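Local coordinates for protein 3-hydroxyisobutyryl-CoA hydrolase (Mycobacterium thermoresistibile, PDB 4HDT) that probably hydrolyses 3-hydroxy-2-methylpropanoyl-CoA to 3-hydroxy-2-methylpropanoate and free CoA, and binds zinc ions, at residues G162-S176 and P222-T235. Residues are numbered along the deposited sequence; the frame is centred on the assembly and turned at random.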
ATOM      1  N   GLY A 162      -9.558  12.082   9.801  1.00 13.19           N
ATOM      2  CA  GLY A 162     -10.610  12.664   8.978  1.00 13.18           C
ATOM      3  C   GLY A 162     -10.991  11.742   7.841  1.00 12.92           C
ATOM      4  O   GLY A 162     -11.117  10.535   8.027  1.00 13.20           O
ATOM      5  N   LYS A 163     -11.141  12.322   6.647  1.00 12.77           N
ATOM      6  CA  LYS A 163     -11.377  11.565   5.419  1.00 12.72           C
ATOM      7  C   LYS A 163     -10.134  11.542   4.537  1.00 11.47           C
ATOM      8  O   LYS A 163     -10.245  11.263   3.353  1.00 10.58           O
ATOM      9  CB  LYS A 163     -12.554  12.160   4.640  1.00 14.39           C
ATOM     10  CG  LYS A 163     -13.850  12.234   5.430  1.00 16.73           C
ATOM     11  CD  LYS A 163     -14.293  10.868   5.904  1.00 19.57           C
ATOM     12  CE  LYS A 163     -15.560  10.939   6.732  1.00 22.81           C
ATOM     13  NZ  LYS A 163     -15.766   9.643   7.408  1.00 26.26           N
ATOM     14  N   LEU A 164      -8.967  11.859   5.092  1.00 10.92           N
ATOM     15  CA  LEU A 164      -7.744  11.828   4.295  1.00 10.76           C
ATOM     16  C   LEU A 164      -7.511  10.476   3.610  1.00 10.10           C
ATOM     17  O   LEU A 164      -7.020  10.417   2.471  1.00  9.72           O
ATOM     18  CB  LEU A 164      -6.533  12.188   5.150  1.00 11.39           C
ATOM     19  CG  LEU A 164      -6.399  13.632   5.694  1.00 12.41           C
ATOM     20  CD1 LEU A 164      -5.072  13.795   6.394  1.00 12.74           C
ATOM     21  CD2 LEU A 164      -6.598  14.710   4.679  1.00 13.05           C
ATOM     22  N   GLY A 165      -7.862   9.404   4.308  1.00 10.04           N
ATOM     23  CA  GLY A 165      -7.731   8.058   3.723  1.00 10.09           C
ATOM     24  C   GLY A 165      -8.599   7.844   2.491  1.00 10.36           C
ATOM     25  O   GLY A 165      -8.163   7.218   1.480  1.00 10.40           O
ATOM     26  N   LEU A 166      -9.844   8.325   2.519  1.00 11.15           N
ATOM     27  CA  LEU A 166     -10.709   8.203   1.326  1.00 11.61           C
ATOM     28  C   LEU A 166     -10.164   8.998   0.171  1.00 10.98           C
ATOM     29  O   LEU A 166     -10.211   8.576  -0.993  1.00 10.60           O
ATOM     30  CB  LEU A 166     -12.155   8.681   1.604  1.00 13.36           C
ATOM     31  CG  LEU A 166     -12.926   7.847   2.539  1.00 14.81           C
ATOM     32  CD1 LEU A 166     -14.346   8.419   2.684  1.00 15.60           C
ATOM     33  CD2 LEU A 166     -13.009   6.435   2.050  1.00 15.50           C
ATOM     34  N   HIS A 167      -9.682  10.203   0.462  1.00 10.54           N
ATOM     35  CA  HIS A 167      -9.056  11.000  -0.572  1.00 10.65           C
ATOM     36  C   HIS A 167      -7.900  10.237  -1.246  1.00  9.93           C
ATOM     37  O   HIS A 167      -7.839  10.173  -2.469  1.00 10.15           O
ATOM     38  CB  HIS A 167      -8.628  12.349   0.014  1.00 11.42           C
ATOM     39  CG  HIS A 167      -7.795  13.172  -0.901  1.00 12.28           C
ATOM     40  ND1 HIS A 167      -8.325  13.894  -1.953  1.00 12.78           N
ATOM     41  CD2 HIS A 167      -6.455  13.364  -0.953  1.00 12.88           C
ATOM     42  CE1 HIS A 167      -7.360  14.520  -2.585  1.00 13.36           C
ATOM     43  NE2 HIS A 167      -6.211  14.198  -2.018  1.00 13.83           N
ATOM     44  N   ALA A 168      -6.973   9.746  -0.444  1.00  9.25           N
ATOM     45  CA  ALA A 168      -5.862   8.996  -1.003  1.00  8.70           C
ATOM     46  C   ALA A 168      -6.353   7.785  -1.820  1.00  8.72           C
ATOM     47  O   ALA A 168      -5.827   7.521  -2.901  1.00  8.68           O
ATOM     48  CB  ALA A 168      -4.914   8.581   0.098  1.00  8.51           C
ATOM     49  N   ALA A 169      -7.377   7.100  -1.308  1.00  8.69           N
ATOM     50  CA  ALA A 169      -7.850   5.834  -1.933  1.00  8.70           C
ATOM     51  C   ALA A 169      -8.612   6.077  -3.236  1.00  9.02           C
ATOM     52  O   ALA A 169      -8.491   5.298  -4.195  1.00  9.31           O
ATOM     53  CB  ALA A 169      -8.736   5.104  -0.958  1.00  8.70           C
ATOM     54  N   LEU A 170      -9.406   7.156  -3.305  1.00  9.54           N
ATOM     55  CA  LEU A 170     -10.246   7.404  -4.479  1.00  9.95           C
ATOM     56  C   LEU A 170      -9.495   8.135  -5.558  1.00 10.14           C
ATOM     57  O   LEU A 170      -9.654   7.837  -6.755  1.00 10.05           O
ATOM     58  CB  LEU A 170     -11.521   8.143  -4.060  1.00 10.36           C
ATOM     59  CG  LEU A 170     -12.425   7.363  -3.124  1.00 10.50           C
ATOM     60  CD1 LEU A 170     -13.671   8.192  -2.807  1.00 11.00           C
ATOM     61  CD2 LEU A 170     -12.840   5.983  -3.621  1.00 10.54           C
ATOM     62  N   THR A 171      -8.651   9.099  -5.170  1.00 10.09           N
ATOM     63  CA  THR A 171      -7.799   9.761  -6.159  1.00 10.43           C
ATOM     64  C   THR A 171      -6.719   8.812  -6.652  1.00 10.62           C
ATOM     65  O   THR A 171      -6.348   8.863  -7.811  1.00 10.49           O
ATOM     66  CB  THR A 171      -7.098  11.046  -5.661  1.00 10.59           C
ATOM     67  OG1 THR A 171      -6.179  10.753  -4.593  1.00 10.36           O
ATOM     68  CG2 THR A 171      -8.166  12.127  -5.223  1.00 10.86           C
ATOM     69  N   GLY A 172      -6.207   7.992  -5.745  1.00 10.58           N
ATOM     70  CA  GLY A 172      -4.994   7.206  -6.012  1.00 11.11           C
ATOM     71  C   GLY A 172      -3.730   8.025  -6.212  1.00 11.41           C
ATOM     72  O   GLY A 172      -2.723   7.505  -6.772  1.00 12.71           O
ATOM     73  N   ALA A 173      -3.776   9.286  -5.791  1.00 11.71           N
ATOM     74  CA  ALA A 173      -2.673  10.228  -5.991  1.00 11.92           C
ATOM     75  C   ALA A 173      -1.555  10.028  -4.972  1.00 11.43           C
ATOM     76  O   ALA A 173      -1.793   9.662  -3.814  1.00 10.63           O
ATOM     77  CB  ALA A 173      -3.189  11.653  -5.892  1.00 12.67           C
ATOM     78  N   PRO A 174      -0.308  10.309  -5.381  1.00 11.66           N
ATOM     79  CA  PRO A 174       0.787  10.271  -4.424  1.00 11.38           C
ATOM     80  C   PRO A 174       0.745  11.364  -3.367  1.00 10.95           C
ATOM     81  O   PRO A 174       0.233  12.506  -3.602  1.00 11.53           O
ATOM     82  CB  PRO A 174       2.030  10.401  -5.297  1.00 12.19           C
ATOM     83  CG  PRO A 174       1.565  11.137  -6.487  1.00 12.81           C
ATOM     84  CD  PRO A 174       0.116  10.807  -6.702  1.00 12.45           C
ATOM     85  N   PHE A 175       1.317  11.034  -2.220  1.00 10.30           N
ATOM     86  CA  PHE A 175       1.492  11.965  -1.093  1.00 10.35           C
ATOM     87  C   PHE A 175       2.927  11.879  -0.541  1.00 10.08           C
ATOM     88  O   PHE A 175       3.663  10.934  -0.855  1.00  9.91           O
ATOM     89  CB  PHE A 175       0.406  11.724  -0.002  1.00 10.32           C
ATOM     90  CG  PHE A 175       0.254  10.290   0.474  1.00 10.08           C
ATOM     91  CD1 PHE A 175       1.020   9.796   1.520  1.00 10.03           C
ATOM     92  CD2 PHE A 175      -0.700   9.461  -0.124  1.00 10.16           C
ATOM     93  CE1 PHE A 175       0.837   8.493   1.982  1.00  9.96           C
ATOM     94  CE2 PHE A 175      -0.866   8.153   0.302  1.00  9.97           C
ATOM     95  CZ  PHE A 175      -0.093   7.675   1.369  1.00  9.67           C
ATOM     96  N   SER A 176       3.354  12.891   0.207  1.00  9.87           N
ATOM     97  CA  SER A 176       4.749  13.042   0.624  1.00 10.16           C
ATOM     98  C   SER A 176       5.083  12.242   1.870  1.00  9.89           C
ATOM     99  O   SER A 176       4.172  11.688   2.499  1.00  9.50           O
ATOM    100  CB  SER A 176       5.057  14.521   0.879  1.00 10.88           C
ATOM    101  OG  SER A 176       4.381  14.929   2.065  1.00 10.85           O
ATOM    102  N   PRO A 222       1.283  19.076   3.038  1.00 18.43           N
ATOM    103  CA  PRO A 222       0.221  19.693   2.253  1.00 18.83           C
ATOM    104  C   PRO A 222      -1.104  18.974   2.397  1.00 18.10           C
ATOM    105  O   PRO A 222      -2.158  19.583   2.357  1.00 18.73           O
ATOM    106  CB  PRO A 222       0.741  19.589   0.811  1.00 20.09           C
ATOM    107  CG  PRO A 222       2.175  19.229   0.914  1.00 20.47           C
ATOM    108  CD  PRO A 222       2.351  18.511   2.190  1.00 19.38           C
ATOM    109  N   LEU A 223      -1.088  17.655   2.606  1.00 17.62           N
ATOM    110  CA  LEU A 223      -2.343  16.988   2.801  1.00 18.05           C
ATOM    111  C   LEU A 223      -3.079  17.468   4.052  1.00 18.17           C
ATOM    112  O   LEU A 223      -4.307  17.649   4.047  1.00 19.26           O
ATOM    113  CB  LEU A 223      -2.136  15.452   2.836  1.00 18.71           C
ATOM    114  CG  LEU A 223      -3.231  14.609   2.242  1.00 19.73           C
ATOM    115  CD1 LEU A 223      -3.674  15.098   0.884  1.00 21.21           C
ATOM    116  CD2 LEU A 223      -2.684  13.183   2.107  1.00 19.17           C
ATOM    117  N   ALA A 224      -2.357  17.640   5.159  1.00 17.42           N
ATOM    118  CA  ALA A 224      -2.931  18.172   6.383  1.00 17.60           C
ATOM    119  C   ALA A 224      -3.585  19.535   6.158  1.00 18.18           C
ATOM    120  O   ALA A 224      -4.636  19.803   6.706  1.00 17.79           O
ATOM    121  CB  ALA A 224      -1.907  18.256   7.503  1.00 18.00           C
ATOM    122  N   GLU A 225      -2.952  20.375   5.365  1.00 18.35           N
ATOM    123  CA  GLU A 225      -3.550  21.677   5.054  1.00 20.34           C
ATOM    124  C   GLU A 225      -4.830  21.585   4.218  1.00 20.28           C
ATOM    125  O   GLU A 225      -5.609  22.551   4.214  1.00 22.09           O
ATOM    126  CB  GLU A 225      -2.530  22.545   4.331  1.00 21.58           C
ATOM    127  CG  GLU A 225      -1.329  22.852   5.206  1.00 23.96           C
ATOM    128  CD  GLU A 225      -0.427  23.931   4.629  1.00 27.21           C
ATOM    129  OE1 GLU A 225      -0.781  24.515   3.586  1.00 30.12           O
ATOM    130  OE2 GLU A 225       0.642  24.197   5.231  1.00 28.99           O
ATOM    131  N   GLN A 226      -5.025  20.492   3.478  1.00 19.23           N
ATOM    132  CA  GLN A 226      -6.232  20.287   2.660  1.00 19.03           C
ATOM    133  C   GLN A 226      -7.362  19.641   3.442  1.00 18.07           C
ATOM    134  O   GLN A 226      -8.399  19.362   2.856  1.00 17.56           O
ATOM    135  CB  GLN A 226      -5.957  19.399   1.448  1.00 20.02           C
ATOM    136  CG  GLN A 226      -4.770  19.789   0.600  1.00 21.85           C
ATOM    137  CD  GLN A 226      -4.644  21.262   0.395  1.00 24.56           C
ATOM    138  OE1 GLN A 226      -5.576  21.921  -0.095  1.00 28.68           O
ATOM    139  NE2 GLN A 226      -3.479  21.815   0.745  1.00 26.44           N
ATOM    140  N   ARG A 227      -7.153  19.326   4.723  1.00 17.37           N
ATOM    141  CA  ARG A 227      -8.156  18.533   5.445  1.00 17.28           C
ATOM    142  C   ARG A 227      -9.566  19.144   5.496  1.00 17.38           C
ATOM    143  O   ARG A 227     -10.558  18.424   5.534  1.00 16.61           O
ATOM    144  CB  ARG A 227      -7.723  18.222   6.880  1.00 18.09           C
ATOM    145  CG  ARG A 227      -8.684  17.209   7.507  1.00 19.13           C
ATOM    146  CD  ARG A 227      -8.151  16.635   8.765  1.00 20.27           C
ATOM    147  NE  ARG A 227      -9.205  16.067   9.593  1.00 20.09           N
ATOM    148  CZ  ARG A 227      -8.987  15.620  10.814  1.00 20.57           C
ATOM    149  NH1 ARG A 227      -7.758  15.698  11.325  1.00 21.50           N
ATOM    150  NH2 ARG A 227      -9.988  15.133  11.521  1.00 19.68           N
ATOM    151  N   SER A 228      -9.646  20.468   5.524  1.00 17.54           N
ATOM    152  CA  SER A 228     -10.926  21.130   5.643  1.00 18.46           C
ATOM    153  C   SER A 228     -11.860  20.713   4.506  1.00 17.05           C
ATOM    154  O   SER A 228     -12.988  20.272   4.752  1.00 17.26           O
ATOM    155  CB  SER A 228     -10.744  22.653   5.620  1.00 20.20           C
ATOM    156  OG  SER A 228      -9.960  23.063   4.490  1.00 22.11           O
ATOM    157  N   TRP A 229     -11.390  20.834   3.261  1.00 15.77           N
ATOM    158  CA  TRP A 229     -12.254  20.541   2.095  1.00 14.81           C
ATOM    159  C   TRP A 229     -12.357  19.037   1.821  1.00 13.81           C
ATOM    160  O   TRP A 229     -13.371  18.555   1.304  1.00 13.78           O
ATOM    161  CB  TRP A 229     -11.854  21.309   0.816  1.00 14.99           C
ATOM    162  CG  TRP A 229     -10.486  21.034   0.238  1.00 14.55           C
ATOM    163  CD1 TRP A 229      -9.379  21.799   0.397  1.00 14.79           C
ATOM    164  CD2 TRP A 229     -10.091  19.933  -0.589  1.00 14.34           C
ATOM    165  NE1 TRP A 229      -8.325  21.266  -0.248  1.00 14.55           N
ATOM    166  CE2 TRP A 229      -8.726  20.121  -0.888  1.00 14.22           C
ATOM    167  CE3 TRP A 229     -10.752  18.836  -1.148  1.00 14.12           C
ATOM    168  CZ2 TRP A 229      -8.016  19.237  -1.686  1.00 13.79           C
ATOM    169  CZ3 TRP A 229     -10.047  17.972  -1.927  1.00 13.97           C
ATOM    170  CH2 TRP A 229      -8.693  18.172  -2.196  1.00 13.77           C
ATOM    171  N   ILE A 230     -11.321  18.292   2.178  1.00 13.06           N
ATOM    172  CA  ILE A 230     -11.406  16.831   2.134  1.00 12.49           C
ATOM    173  C   ILE A 230     -12.521  16.336   3.055  1.00 12.78           C
ATOM    174  O   ILE A 230     -13.399  15.617   2.624  1.00 12.55           O
ATOM    175  CB  ILE A 230     -10.036  16.186   2.452  1.00 12.06           C
ATOM    176  CG1 ILE A 230      -9.066  16.439   1.302  1.00 12.32           C
ATOM    177  CG2 ILE A 230     -10.194  14.680   2.641  1.00 11.59           C
ATOM    178  CD1 ILE A 230      -7.597  16.154   1.607  1.00 12.15           C
ATOM    179  N   ASP A 231     -12.505  16.765   4.313  1.00 13.31           N
ATOM    180  CA  ASP A 231     -13.538  16.337   5.264  1.00 14.30           C
ATOM    181  C   ASP A 231     -14.930  16.839   4.845  1.00 14.88           C
ATOM    182  O   ASP A 231     -15.924  16.141   5.052  1.00 16.55           O
ATOM    183  CB  ASP A 231     -13.207  16.852   6.659  1.00 14.94           C
ATOM    184  CG  ASP A 231     -12.090  16.095   7.316  1.00 15.53           C
ATOM    185  OD1 ASP A 231     -11.476  15.193   6.683  1.00 14.78           O
ATOM    186  OD2 ASP A 231     -11.822  16.405   8.507  1.00 16.71           O
ATOM    187  N   GLU A 232     -14.993  18.024   4.237  1.00 14.39           N
ATOM    188  CA  GLU A 232     -16.236  18.581   3.722  1.00 14.95           C
ATOM    189  C   GLU A 232     -16.838  17.719   2.630  1.00 14.87           C
ATOM    190  O   GLU A 232     -18.032  17.526   2.573  1.00 15.59           O
ATOM    191  CB  GLU A 232     -15.959  19.975   3.130  1.00 15.09           C
ATOM    192  CG  GLU A 232     -17.108  20.686   2.397  1.00 15.54           C
ATOM    193  CD  GLU A 232     -16.688  21.990   1.726  1.00 15.71           C
ATOM    194  OE1 GLU A 232     -15.502  22.364   1.906  1.00 15.83           O
ATOM    195  OE2 GLU A 232     -17.537  22.655   1.069  1.00 15.49           O
ATOM    196  N   CYS A 233     -15.992  17.278   1.720  1.00 14.40           N
ATOM    197  CA  CYS A 233     -16.465  16.733   0.466  1.00 14.97           C
ATOM    198  C   CYS A 233     -16.540  15.228   0.462  1.00 14.81           C
ATOM    199  O   CYS A 233     -17.336  14.663  -0.304  1.00 15.71           O
ATOM    200  CB  CYS A 233     -15.587  17.225  -0.703  1.00 14.87           C
ATOM    201  SG  CYS A 233     -15.721  19.011  -0.971  1.00 16.24           S
ATOM    202  N   TYR A 234     -15.726  14.559   1.273  1.00 14.36           N
ATOM    203  CA  TYR A 234     -15.686  13.098   1.238  1.00 14.17           C
ATOM    204  C   TYR A 234     -16.642  12.429   2.223  1.00 15.42           C
ATOM    205  O   TYR A 234     -16.539  11.241   2.455  1.00 15.08           O
ATOM    206  CB  TYR A 234     -14.239  12.597   1.412  1.00 12.94           C
ATOM    207  CG  TYR A 234     -13.325  12.750   0.196  1.00 12.62           C
ATOM    208  CD1 TYR A 234     -12.616  13.909  -0.036  1.00 12.52           C
ATOM    209  CD2 TYR A 234     -13.161  11.698  -0.685  1.00 12.33           C
ATOM    210  CE1 TYR A 234     -11.753  14.030  -1.129  1.00 12.08           C
ATOM    211  CE2 TYR A 234     -12.324  11.797  -1.781  1.00 12.22           C
ATOM    212  CZ  TYR A 234     -11.602  12.939  -2.000  1.00 12.09           C
ATOM    213  OH  TYR A 234     -10.740  13.054  -3.039  1.00 11.66           O
ATOM    214  N   THR A 235     -17.602  13.175   2.803  1.00 17.39           N
ATOM    215  CA  THR A 235     -18.602  12.540   3.650  1.00 19.79           C
ATOM    216  C   THR A 235     -19.823  11.994   2.905  1.00 21.30           C
ATOM    217  O   THR A 235     -20.686  11.348   3.541  1.00 24.50           O
ATOM    218  CB  THR A 235     -19.067  13.509   4.735  1.00 21.29           C
ATOM    219  OG1 THR A 235     -19.439  14.728   4.111  1.00 23.59           O
ATOM    220  CG2 THR A 235     -17.951  13.736   5.701  1.00 21.41           C
TER
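His167 and Tyr234 meet through a hydrogen bond of 2.8 Å between ND1 and OH, the hydroxyl arriving at the imidazole edge. The rings stand almost perpendicular, and His167 CB lies over one face of the phenol, 4.0 Å from its centroid, in a CH-pi contact. Ile230 CD1 is wedged between one imidazole face and Leu164 CD2 (3.5 Å from the latter), and Trp229 adds its edge in an offset edge-to-face pair, planes at 88°. With CG anti to the backbone N (chi1 171°), the imidazole swings toward the C-terminal end of its own helix, beneath Thr171 OG1 on the face opposite Ile230. At the start of helix 164-171, Lys163 N donates to Asp231 OD1 (2.9 Å) from above the carboxylate plane. Arg227 NE positions Asp231 by a salt bridge on the syn side of OD2, Gln226 OE1 positions Trp229 by accepting from NE1, and Thr171 OG1, held by its bond to His167 O, accepts from Ala173 N in an ST turn. Helix 239-249 touches Tyr234 and Trp229. Away from the zinc sites, helix 164-171 here crosses helix 227-233 at 79° through an aromatic cluster of His167, Trp229 and, just past the latter helix, Tyr234, within this crotonase-like fold.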